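Local atomic coordinates of ADP-dependent (S)-NAD(P)H-hydrate dehydratase (Enterococcus faecalis, PDB entry 2R3B), a protein that probably catalyses the ADP-dependent dehydration of the S form of hydrated NAD(P)H, repairing the damaged cofactor and releasing AMP and phosphate. Residues Thr126-Leu131 / Ile151-Gln156; Ile145-Ala150 / Val168-Gln173. One frame throughout, in Å; residues are numbered along the deposited sequence. Where two conformers were deposited one is given.

Contact 1. Residues Thr126-Leu131 / Ile151-Gln156; sequences TAQQIL and ITLFSQ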
ATOM      1  N   THR B 126     -20.210 -18.599 -12.393  1.00 25.57           N
ATOM      2  CA  THR B 126     -18.814 -18.527 -12.799  1.00 26.83           C
ATOM      3  C   THR B 126     -17.955 -19.381 -11.890  1.00 21.77           C
ATOM      4  O   THR B 126     -17.078 -20.081 -12.367  1.00 23.60           O
ATOM      5  CB  THR B 126     -18.298 -17.088 -12.779  1.00 29.42           C
ATOM      6  OG1 THR B 126     -19.015 -16.319 -13.756  1.00 39.34           O
ATOM      7  CG2 THR B 126     -16.786 -17.046 -13.098  1.00 34.37           C
ATOM      8  N   ALA B 127     -18.167 -19.253 -10.584  1.00 23.06           N
ATOM      9  CA  ALA B 127     -17.487 -20.106  -9.580  1.00 22.81           C
ATOM     10  C   ALA B 127     -17.661 -21.586  -9.868  1.00 21.51           C
ATOM     11  O   ALA B 127     -16.707 -22.354  -9.852  1.00 20.81           O
ATOM     12  CB  ALA B 127     -18.009 -19.792  -8.165  1.00 23.23           C
ATOM     13  N   GLN B 128     -18.904 -21.995 -10.109  1.00 23.68           N
ATOM     14  CA  GLN B 128     -19.210 -23.367 -10.476  1.00 22.20           C
ATOM     15  C   GLN B 128     -18.496 -23.808 -11.710  1.00 21.76           C
ATOM     16  O   GLN B 128     -17.958 -24.889 -11.734  1.00 20.84           O
ATOM     17  CB  GLN B 128     -20.716 -23.563 -10.675  1.00 23.21           C
ATOM     18  CG  GLN B 128     -21.502 -23.420  -9.424  1.00 23.76           C
ATOM     19  CD  GLN B 128     -22.974 -23.222  -9.712  1.00 33.13           C
ATOM     20  OE1 GLN B 128     -23.529 -23.898 -10.581  1.00 30.15           O
ATOM     21  NE2 GLN B 128     -23.611 -22.312  -8.996  1.00 27.44           N
ATOM     22  N   GLN B 129     -18.480 -22.973 -12.747  1.00 22.88           N
ATOM     23  CA  GLN B 129     -17.796 -23.325 -13.973  1.00 22.30           C
ATOM     24  C   GLN B 129     -16.310 -23.494 -13.788  1.00 21.85           C
ATOM     25  O   GLN B 129     -15.736 -24.459 -14.270  1.00 22.11           O
ATOM     26  CB  GLN B 129     -18.021 -22.252 -15.057  1.00 23.25           C
ATOM     27  CG  GLN B 129     -17.275 -22.547 -16.348  1.00 28.18           C
ATOM     28  CD  GLN B 129     -17.759 -21.680 -17.519  1.00 28.94           C
ATOM     29  OE1 GLN B 129     -17.977 -20.488 -17.360  1.00 48.28           O
ATOM     30  NE2 GLN B 129     -17.933 -22.288 -18.685  1.00 33.78           N
ATOM     31  N   ILE B 130     -15.672 -22.536 -13.116  1.00 22.90           N
ATOM     32  CA  ILE B 130     -14.227 -22.618 -12.874  1.00 20.69           C
ATOM     33  C   ILE B 130     -13.863 -23.883 -12.076  1.00 19.35           C
ATOM     34  O   ILE B 130     -12.901 -24.595 -12.411  1.00 19.10           O
ATOM     35  CB  ILE B 130     -13.690 -21.369 -12.130  1.00 23.56           C
ATOM     36  CG1 ILE B 130     -13.946 -20.073 -12.918  1.00 29.71           C
ATOM     37  CG2 ILE B 130     -12.157 -21.494 -11.940  1.00 22.28           C
ATOM     38  CD1 ILE B 130     -12.992 -19.873 -14.110  1.00 32.97           C
ATOM     39  N   LEU B 131     -14.631 -24.181 -11.036  1.00 19.84           N
ATOM     40  CA  LEU B 131     -14.393 -25.432 -10.272  1.00 20.18           C
ATOM     41  C   LEU B 131     -14.487 -26.672 -11.174  1.00 18.50           C
ATOM     42  O   LEU B 131     -13.625 -27.535 -11.142  1.00 17.70           O
ATOM     43  CB  LEU B 131     -15.384 -25.569  -9.110  1.00 20.67           C
ATOM     44  CG  LEU B 131     -15.264 -26.844  -8.269  1.00 20.64           C
ATOM     45  CD1 LEU B 131     -13.892 -26.935  -7.642  1.00 19.30           C
ATOM     46  CD2 LEU B 131     -16.344 -26.890  -7.196  1.00 19.03           C
ATOM     47  N   ILE B 151     -15.538 -26.189  -1.425  1.00 15.57           N
ATOM     48  CA  ILE B 151     -15.969 -27.434  -0.760  1.00 16.22           C
ATOM     49  C   ILE B 151     -17.500 -27.562  -0.875  1.00 18.56           C
ATOM     50  O   ILE B 151     -18.030 -28.626  -1.227  1.00 20.46           O
ATOM     51  CB  ILE B 151     -15.574 -27.470   0.726  1.00 14.21           C
ATOM     52  CG1 ILE B 151     -14.057 -27.328   0.889  1.00 14.66           C
ATOM     53  CG2 ILE B 151     -16.027 -28.821   1.386  1.00 16.53           C
ATOM     54  CD1 ILE B 151     -13.590 -27.179   2.318  1.00 15.21           C
ATOM     55  N   THR B 152     -18.194 -26.475  -0.591  1.00 19.81           N
ATOM     56  CA  THR B 152     -19.644 -26.432  -0.722  1.00 20.84           C
ATOM     57  C   THR B 152     -20.093 -26.745  -2.137  1.00 20.60           C
ATOM     58  O   THR B 152     -21.010 -27.550  -2.338  1.00 22.87           O
ATOM     59  CB  THR B 152     -20.183 -25.085  -0.290  1.00 21.87           C
ATOM     60  OG1 THR B 152     -19.852 -24.867   1.080  1.00 21.08           O
ATOM     61  CG2 THR B 152     -21.716 -25.001  -0.448  1.00 23.01           C
ATOM     62  N   LEU B 153     -19.472 -26.118  -3.135  1.00 19.74           N
ATOM     63  CA  LEU B 153     -19.803 -26.421  -4.541  1.00 19.52           C
ATOM     64  C   LEU B 153     -19.471 -27.860  -4.915  1.00 19.51           C
ATOM     65  O   LEU B 153     -20.192 -28.507  -5.704  1.00 19.65           O
ATOM     66  CB  LEU B 153     -19.049 -25.476  -5.477  1.00 20.98           C
ATOM     67  CG  LEU B 153     -19.473 -24.003  -5.425  1.00 21.48           C
ATOM     68  CD1 LEU B 153     -18.631 -23.167  -6.401  1.00 20.24           C
ATOM     69  CD2 LEU B 153     -20.980 -23.797  -5.663  1.00 24.09           C
ATOM     70  N   PHE B 154     -18.358 -28.364  -4.385  1.00 18.86           N
ATOM     71  CA  PHE B 154     -17.938 -29.731  -4.644  1.00 18.77           C
ATOM     72  C   PHE B 154     -19.007 -30.703  -4.145  1.00 21.92           C
ATOM     73  O   PHE B 154     -19.366 -31.646  -4.843  1.00 22.30           O
ATOM     74  CB  PHE B 154     -16.583 -30.065  -4.015  1.00 19.43           C
ATOM     75  CG  PHE B 154     -16.169 -31.488  -4.240  1.00 17.78           C
ATOM     76  CD1 PHE B 154     -16.545 -32.489  -3.329  1.00 22.10           C
ATOM     77  CD2 PHE B 154     -15.459 -31.858  -5.372  1.00 20.45           C
ATOM     78  CE1 PHE B 154     -16.205 -33.823  -3.561  1.00 20.09           C
ATOM     79  CE2 PHE B 154     -15.112 -33.204  -5.594  1.00 21.08           C
ATOM     80  CZ  PHE B 154     -15.478 -34.178  -4.700  1.00 23.30           C
ATOM     81  N   SER B 155     -19.506 -30.439  -2.948  1.00 23.70           N
ATOM     82  CA  SER B 155     -20.475 -31.321  -2.311  0.50 25.96           C
ATOM     83  C   SER B 155     -21.845 -31.229  -2.990  1.00 26.95           C
ATOM     84  O   SER B 155     -22.535 -32.238  -3.148  1.00 31.11           O
ATOM     85  CB  SER B 155     -20.582 -31.010  -0.824  0.50 25.71           C
ATOM     86  OG  SER B 155     -21.372 -29.864  -0.579  0.50 26.37           O
ATOM     87  N   GLN B 156     -22.233 -30.033  -3.392  1.00 25.89           N
ATOM     88  CA  GLN B 156     -23.489 -29.829  -4.112  1.00 27.03           C
ATOM     89  C   GLN B 156     -23.488 -30.325  -5.554  1.00 30.60           C
ATOM     90  O   GLN B 156     -24.557 -30.545  -6.124  1.00 32.86           O
ATOM     91  CB  GLN B 156     -23.856 -28.360  -4.093  1.00 27.24           C
ATOM     92  CG  GLN B 156     -24.136 -27.824  -2.705  1.00 31.99           C
ATOM     93  CD  GLN B 156     -24.369 -26.317  -2.671  1.00 30.29           C
ATOM     94  OE1 GLN B 156     -24.112 -25.592  -3.641  1.00 42.47           O
ATOM     95  NE2 GLN B 156     -24.874 -25.844  -1.544  1.00 38.80           N
TER
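Gln128 and Leu153 face each other where helices 125-137 and 149-156 meet, their CA atoms 6.7 Å apart. The two short helical axes pass at 10.4 Å with a signed crossing angle of -76°, nearer perpendicular than parallel, so the helices meet over a small patch. Both are connecting helices of the ribokinase-like alpha/beta fold: helix 125-137 leads from strand 114-117 to strand 143-147, and helix 149-156 from there to strand 167-170. Leu153 carries most of the contact. Its CG lies opposite its own carbonyl carbon, and with CD1 extended from CA (chi2 179°) the forked end points to the other helix. There the two methyls part company: CD1 goes in toward the methyl of Ala127, 3.9 Å from its CB, and CD2 rests 3.8 Å from CG of Gln128, whose chain crosses it at about a right angle. Gln128 thus lends its aliphatic part to the buried leucine at the exposed border, while its NE2 donates a hydrogen bond to Leu123 O in the preceding loop. That same loop covers more of this patch, Leu123 touching Leu153 and Leu121 touching Ala127, and it includes Gly122, predicted to bind the hydrated nucleotide; the side chain of Ala127 is about 5 Å from Gly122. On the inner side, Leu131 reaches back across. With CG turned away from its backbone N (chi1 178°), it lays CD2 close beside the root of Leu153, 3.5 Å from CB. Phe154 directs its ring to an edge-to-face meeting with Phe169 of the sheet and takes part here chiefly through its backbone: the same Leu131 CD2 lies 3.8 Å from Phe154 N.

Contact 2. Residues Ile145-Ala150 / Val168-Gln173; sequences IIDGSA and VFTPHQ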
ATOM      1  N   ILE B 145      -5.882 -28.305  -3.557  1.00 13.65           N
ATOM      2  CA  ILE B 145      -6.456 -27.936  -2.258  1.00 14.17           C
ATOM      3  C   ILE B 145      -7.802 -27.285  -2.518  1.00 16.48           C
ATOM      4  O   ILE B 145      -7.895 -26.324  -3.276  1.00 14.32           O
ATOM      5  CB  ILE B 145      -5.554 -26.972  -1.503  1.00 14.78           C
ATOM      6  CG1 ILE B 145      -4.133 -27.535  -1.415  1.00 15.14           C
ATOM      7  CG2 ILE B 145      -6.171 -26.639  -0.111  1.00 14.70           C
ATOM      8  CD1 ILE B 145      -3.089 -26.436  -1.213  1.00 12.23           C
ATOM      9  N   ILE B 146      -8.853 -27.846  -1.935  1.00 15.14           N
ATOM     10  CA  ILE B 146     -10.233 -27.383  -2.135  1.00 15.07           C
ATOM     11  C   ILE B 146     -10.677 -26.808  -0.801  1.00 15.85           C
ATOM     12  O   ILE B 146     -10.758 -27.517   0.189  1.00 16.20           O
ATOM     13  CB  ILE B 146     -11.140 -28.539  -2.564  1.00 13.94           C
ATOM     14  CG1 ILE B 146     -10.607 -29.156  -3.867  1.00 17.62           C
ATOM     15  CG2 ILE B 146     -12.617 -28.075  -2.741  1.00 13.23           C
ATOM     16  CD1 ILE B 146     -11.401 -30.390  -4.362  1.00 17.64           C
ATOM     17  N   ASP B 147     -10.976 -25.517  -0.808  1.00 12.83           N
ATOM     18  CA  ASP B 147     -11.141 -24.712   0.392  1.00 14.73           C
ATOM     19  C   ASP B 147     -12.450 -23.940   0.301  1.00 17.57           C
ATOM     20  O   ASP B 147     -12.951 -23.665  -0.786  1.00 17.34           O
ATOM     21  CB  ASP B 147      -9.955 -23.746   0.474  1.00 18.29           C
ATOM     22  CG  ASP B 147     -10.002 -22.832   1.677  1.00 24.23           C
ATOM     23  OD1 ASP B 147     -10.065 -23.346   2.820  1.00 26.72           O
ATOM     24  OD2 ASP B 147      -9.975 -21.587   1.483  1.00 31.19           O
ATOM     25  N   GLY B 148     -13.026 -23.594   1.442  1.00 17.14           N
ATOM     26  CA  GLY B 148     -14.118 -22.604   1.487  1.00 19.13           C
ATOM     27  C   GLY B 148     -15.334 -22.993   0.674  1.00 18.75           C
ATOM     28  O   GLY B 148     -15.738 -24.153   0.653  1.00 16.33           O
ATOM     29  N   SER B 149     -15.828 -22.042  -0.107  1.00 19.38           N
ATOM     30  CA  SER B 149     -16.982 -22.287  -0.957  1.00 20.06           C
ATOM     31  C   SER B 149     -16.767 -23.326  -2.046  1.00 18.45           C
ATOM     32  O   SER B 149     -17.751 -23.870  -2.560  1.00 18.92           O
ATOM     33  CB  SER B 149     -17.464 -20.955  -1.583  1.00 20.68           C
ATOM     34  OG  SER B 149     -16.577 -20.493  -2.589  1.00 23.54           O
ATOM     35  N   ALA B 150     -15.515 -23.654  -2.387  1.00 14.93           N
ATOM     36  CA  ALA B 150     -15.239 -24.689  -3.357  1.00 15.51           C
ATOM     37  C   ALA B 150     -15.619 -26.063  -2.745  1.00 16.70           C
ATOM     38  O   ALA B 150     -16.026 -26.971  -3.459  1.00 18.29           O
ATOM     39  CB  ALA B 150     -13.771 -24.656  -3.825  1.00 16.85           C
ATOM     40  N   VAL B 168      -6.619 -32.203  -1.165  1.00 15.78           N
ATOM     41  CA  VAL B 168      -6.619 -31.773   0.255  1.00 13.87           C
ATOM     42  C   VAL B 168      -7.870 -30.905   0.417  1.00 17.04           C
ATOM     43  O   VAL B 168      -7.995 -29.865  -0.229  1.00 15.83           O
ATOM     44  CB  VAL B 168      -5.379 -30.968   0.625  1.00 16.23           C
ATOM     45  CG1 VAL B 168      -5.385 -30.575   2.127  1.00 15.67           C
ATOM     46  CG2 VAL B 168      -4.095 -31.704   0.225  1.00 14.31           C
ATOM     47  N   PHE B 169      -8.810 -31.323   1.257  1.00 15.96           N
ATOM     48  CA  PHE B 169      -9.953 -30.469   1.627  1.00 16.76           C
ATOM     49  C   PHE B 169      -9.650 -29.767   2.933  1.00 16.83           C
ATOM     50  O   PHE B 169      -9.103 -30.378   3.861  1.00 17.97           O
ATOM     51  CB  PHE B 169     -11.241 -31.260   1.819  1.00 17.73           C
ATOM     52  CG  PHE B 169     -11.768 -31.898   0.580  1.00 14.21           C
ATOM     53  CD1 PHE B 169     -11.366 -33.174   0.223  1.00 19.87           C
ATOM     54  CD2 PHE B 169     -12.672 -31.238  -0.227  1.00 15.44           C
ATOM     55  CE1 PHE B 169     -11.870 -33.787  -0.910  1.00 18.83           C
ATOM     56  CE2 PHE B 169     -13.185 -31.844  -1.346  1.00 15.01           C
ATOM     57  CZ  PHE B 169     -12.781 -33.124  -1.703  1.00 19.08           C
ATOM     58  N   THR B 170      -9.996 -28.487   3.025  1.00 15.21           N
ATOM     59  CA  THR B 170      -9.778 -27.745   4.266  1.00 16.78           C
ATOM     60  C   THR B 170     -11.063 -27.166   4.898  1.00 18.97           C
ATOM     61  O   THR B 170     -11.185 -25.944   5.033  1.00 18.98           O
ATOM     62  CB  THR B 170      -8.786 -26.615   4.003  1.00 16.58           C
ATOM     63  OG1 THR B 170      -9.292 -25.795   2.947  1.00 20.09           O
ATOM     64  CG2 THR B 170      -7.420 -27.169   3.561  1.00 14.92           C
ATOM     65  N   PRO B 171     -12.031 -28.037   5.275  1.00 17.41           N
ATOM     66  CA  PRO B 171     -13.317 -27.565   5.744  1.00 17.22           C
ATOM     67  C   PRO B 171     -13.329 -27.131   7.201  1.00 20.84           C
ATOM     68  O   PRO B 171     -12.604 -27.700   8.016  1.00 19.12           O
ATOM     69  CB  PRO B 171     -14.190 -28.820   5.619  1.00 18.52           C
ATOM     70  CG  PRO B 171     -13.249 -29.947   5.899  1.00 17.62           C
ATOM     71  CD  PRO B 171     -11.985 -29.510   5.214  1.00 17.40           C
ATOM     72  N   HIS B 172     -14.133 -26.119   7.514  1.00 21.99           N
ATOM     73  CA  HIS B 172     -14.525 -25.922   8.902  0.50 23.77           C
ATOM     74  C   HIS B 172     -15.660 -26.918   9.177  1.00 24.85           C
ATOM     75  O   HIS B 172     -16.066 -27.658   8.289  1.00 22.53           O
ATOM     76  CB  HIS B 172     -14.865 -24.454   9.227  0.50 26.03           C
ATOM     77  CG  HIS B 172     -15.975 -23.860   8.414  0.50 24.69           C
ATOM     78  ND1 HIS B 172     -17.173 -24.506   8.199  0.50 26.47           N
ATOM     79  CD2 HIS B 172     -16.090 -22.649   7.817  0.50 27.95           C
ATOM     80  CE1 HIS B 172     -17.971 -23.732   7.485  0.50 23.97           C
ATOM     81  NE2 HIS B 172     -17.342 -22.593   7.248  0.50 31.01           N
ATOM     82  N   GLN B 173     -16.138 -26.975  10.407  1.00 26.04           N
ATOM     83  CA  GLN B 173     -17.097 -28.027  10.806  1.00 31.08           C
ATOM     84  C   GLN B 173     -18.390 -28.109   9.975  1.00 26.60           C
ATOM     85  O   GLN B 173     -18.858 -29.214   9.673  1.00 29.27           O
ATOM     86  CB  GLN B 173     -17.352 -27.963  12.332  1.00 31.37           C
ATOM     87  CG  GLN B 173     -16.089 -28.439  13.127  1.00 39.78           C
ATOM     88  CD  GLN B 173     -15.987 -27.945  14.592  1.00 42.08           C
ATOM     89  OE1 GLN B 173     -15.813 -26.740  14.872  1.00 49.27           O
ATOM     90  NE2 GLN B 173     -16.021 -28.890  15.521  1.00 49.44           N
TER
HETATM   91  O   HOH W   1     -12.718 -23.804   4.292  1.00 22.90           O
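Asp147 and Thr170 are brought together by their first torsions: the aspartate swings CG opposite its backbone N (chi1 180°), and the threonine holds OG1 between its N and carbonyl carbon (57°). OG1 then donates a short 2.6 Å hydrogen bond to Asp147 OD1, reaching it on the anti side and 18° out of the carboxylate plane. The backbones carrying this pair, strands 143-147 and 167-170, run parallel as neighbours in the central sheet, the two strands of a beta-alpha-beta unit. Ile146 serves both ways, its N bonding to Val168 O at 2.8 Å and its O accepting from Thr170 N at 3.1 Å. Its side chain lies alongside Phe169, with CD1 3.8 Å from CE2 of the ring, on the face toward helix 149-156. On the other face Ile145 CG2 meets Thr170 CG2 at 3.9 Å, under helix 233-247. A water takes the N-H of Gly148 at 2.9 Å and sits 2.7 Å from Thr170 O. The bond to OD1 should restrain the carboxylate's rotation beside Asp235, which is predicted to bind the hydrated nucleotide, with the side chains of Asp147 and Asp235 about 4 Å apart.

Helix 149-156 belongs to both contacts, whose centres lie 11 Å apart. Its first turn follows directly from the strand of contact 2, and its later residues meet helix 125-137 in contact 1. Ile151 joins the two: its CG1 lies 3.4 Å from Ile146 O, and its CD1 packs 3.5 Å from Pro171 N, filling in between helix and sheet. Leu131 CD2 also comes within 3.8 Å of Ala150 O. Both lie close to residues predicted to bind the substrate. Contact 1 packs against the loop carrying Gly122, whose O accepts a hydrogen bond from Ser149 OG, while contact 2 contains His172, also predicted to bind the hydrated nucleotide.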